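Local structure of probable 2-hydroxyhepta-2,4-diene-1,7-dioate isomerase (Thermus thermophilus, 2DFU) at residues R33-L36 / A37-T40. The protein probably acts as a metal-binding isomerase of 2-hydroxyhepta-2,4-diene-1,7-dioate in the fumarylacetoacetate hydrolase family, perhaps with acetylpyruvate hydrolase activity. Sequence-based numbering, arbitrary orientation.
Sequences RYDL and ASVT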
ATOM      1  N   ARG A  33     -18.216 -22.867  16.101  1.00 33.35           N
ATOM      2  CA  ARG A  33     -17.564 -22.200  17.221  1.00 34.12           C
ATOM      3  C   ARG A  33     -16.234 -22.901  17.467  1.00 33.25           C
ATOM      4  O   ARG A  33     -16.091 -24.079  17.160  1.00 32.79           O
ATOM      5  CB  ARG A  33     -18.435 -22.266  18.477  1.00 34.12           C
ATOM      6  CG  ARG A  33     -18.654 -23.671  19.024  1.00 40.31           C
ATOM      7  CD  ARG A  33     -19.522 -23.624  20.276  1.00 43.88           C
ATOM      8  NE  ARG A  33     -19.676 -24.929  20.918  1.00 45.82           N
ATOM      9  CZ  ARG A  33     -20.415 -25.931  20.442  1.00 44.92           C
ATOM     10  NH1 ARG A  33     -21.085 -25.794  19.306  1.00 43.50           N
ATOM     11  NH2 ARG A  33     -20.483 -27.076  21.110  1.00 43.61           N
ATOM     12  N   TYR A  34     -15.265 -22.173  18.007  1.00 31.45           N
ATOM     13  CA  TYR A  34     -13.952 -22.738  18.290  1.00 31.77           C
ATOM     14  C   TYR A  34     -13.467 -22.198  19.621  1.00 32.03           C
ATOM     15  O   TYR A  34     -13.928 -21.151  20.068  1.00 33.72           O
ATOM     16  CB  TYR A  34     -12.928 -22.308  17.235  1.00 30.58           C
ATOM     17  CG  TYR A  34     -13.308 -22.540  15.792  1.00 33.80           C
ATOM     18  CD1 TYR A  34     -14.298 -21.775  15.171  1.00 33.47           C
ATOM     19  CD2 TYR A  34     -12.642 -23.500  15.028  1.00 33.92           C
ATOM     20  CE1 TYR A  34     -14.613 -21.959  13.822  1.00 34.46           C
ATOM     21  CE2 TYR A  34     -12.946 -23.692  13.682  1.00 35.80           C
ATOM     22  CZ  TYR A  34     -13.931 -22.920  13.084  1.00 36.33           C
ATOM     23  OH  TYR A  34     -14.222 -23.108  11.752  1.00 37.61           O
ATOM     24  N   ASP A  35     -12.541 -22.905  20.262  1.00 31.88           N
ATOM     25  CA  ASP A  35     -11.965 -22.402  21.504  1.00 32.45           C
ATOM     26  C   ASP A  35     -10.868 -21.452  21.039  1.00 30.73           C
ATOM     27  O   ASP A  35     -10.161 -21.744  20.077  1.00 28.82           O
ATOM     28  CB  ASP A  35     -11.332 -23.524  22.342  1.00 37.35           C
ATOM     29  CG  ASP A  35     -12.368 -24.395  23.030  1.00 42.77           C
ATOM     30  OD1 ASP A  35     -13.366 -23.841  23.540  1.00 44.73           O
ATOM     31  OD2 ASP A  35     -12.179 -25.631  23.075  1.00 46.61           O
ATOM     32  N   LEU A  36     -10.723 -20.319  21.711  1.00 30.11           N
ATOM     33  CA  LEU A  36      -9.702 -19.360  21.329  1.00 31.11           C
ATOM     34  C   LEU A  36      -8.314 -19.999  21.250  1.00 32.35           C
ATOM     35  O   LEU A  36      -7.571 -19.784  20.285  1.00 31.94           O
ATOM     36  CB  LEU A  36      -9.664 -18.201  22.327  1.00 29.56           C
ATOM     37  CG  LEU A  36      -8.611 -17.139  22.012  1.00 31.26           C
ATOM     38  CD1 LEU A  36      -8.832 -16.584  20.608  1.00 30.30           C
ATOM     39  CD2 LEU A  36      -8.683 -16.031  23.045  1.00 31.47           C
ATOM     40  N   ALA A  37      -7.973 -20.785  22.266  1.00 31.38           N
ATOM     41  CA  ALA A  37      -6.667 -21.431  22.336  1.00 32.74           C
ATOM     42  C   ALA A  37      -6.372 -22.350  21.156  1.00 32.49           C
ATOM     43  O   ALA A  37      -5.216 -22.645  20.874  1.00 33.52           O
ATOM     44  CB  ALA A  37      -6.540 -22.218  23.662  1.00 31.66           C
ATOM     45  N   SER A  38      -7.412 -22.785  20.457  1.00 33.33           N
ATOM     46  CA  SER A  38      -7.241 -23.690  19.325  1.00 35.52           C
ATOM     47  C   SER A  38      -7.120 -23.034  17.949  1.00 35.30           C
ATOM     48  O   SER A  38      -6.837 -23.720  16.966  1.00 35.69           O
ATOM     49  CB  SER A  38      -8.401 -24.691  19.285  1.00 38.62           C
ATOM     50  OG  SER A  38      -8.520 -25.385  20.515  1.00 45.05           O
ATOM     51  N   VAL A  39      -7.344 -21.727  17.854  1.00 32.60           N
ATOM     52  CA  VAL A  39      -7.248 -21.083  16.547  1.00 30.60           C
ATOM     53  C   VAL A  39      -5.962 -20.298  16.365  1.00 30.10           C
ATOM     54  O   VAL A  39      -5.270 -19.992  17.328  1.00 30.13           O
ATOM     55  CB  VAL A  39      -8.440 -20.120  16.290  1.00 31.33           C
ATOM     56  CG1 VAL A  39      -9.749 -20.835  16.559  1.00 29.27           C
ATOM     57  CG2 VAL A  39      -8.317 -18.872  17.165  1.00 28.51           C
ATOM     58  N   THR A  40      -5.639 -19.993  15.114  1.00 32.09           N
ATOM     59  CA  THR A  40      -4.459 -19.197  14.813  1.00 31.30           C
ATOM     60  C   THR A  40      -4.951 -17.770  14.565  1.00 31.20           C
ATOM     61  O   THR A  40      -5.604 -17.491  13.557  1.00 31.43           O
ATOM     62  CB  THR A  40      -3.739 -19.701  13.552  1.00 33.11           C
ATOM     63  OG1 THR A  40      -3.245 -21.030  13.783  1.00 36.31           O
ATOM     64  CG2 THR A  40      -2.576 -18.782  13.205  1.00 32.21           C
TER
HETATM   65  O   HOH W   1      -8.808 -25.703  23.505  1.00 58.32           O
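S38 and V39 turn back on D35 and L36 through two successive i to i+3 backbone hydrogen bonds, the pattern of a short 3-10 helix. S38 N donates to D35 O at 3.0 Å, somewhat bent at 147°; V39 N donates to L36 O at 3.1 Å and runs straighter, 164° at the hydrogen. L36 O has a second donor, the side-chain amide of N91, so this carbonyl is gripped twice; the same amide also reaches V39 O in a weak hydrogen bond. On the exposed side a water links S38 OG, 3.0 Å from the water oxygen, with the carboxylate of D35, though its bond to OD2 is weak. The two methyls of V39 reach in different directions. With CG1 anti to its own carbonyl carbon (chi1 -51°), that methyl lies 3.6 Å from Y34 CB and comes at the ring base obliquely. V39 CG2 lies 3.3 Å from L36 O and more loosely beside L36 CD1. Replacing V39 by alanine removes both methyls, which would probably leave Y34 CB and L36 CD1 without these contacts and open a gap between them and the turn. The turn ends strand 32-35 and leads into strand 41-42 within the N-terminal region of the chain. Y34 pairs with V19 of strand 18-22 and L36 with E17 in the turn just before it, while the Y34 ring meets F6 of strand 2-6 edge-to-face. Beyond the turn, T40 N bonds to N7 OD1, just past the end of strand 2-6, with which 41-42 pairs antiparallel.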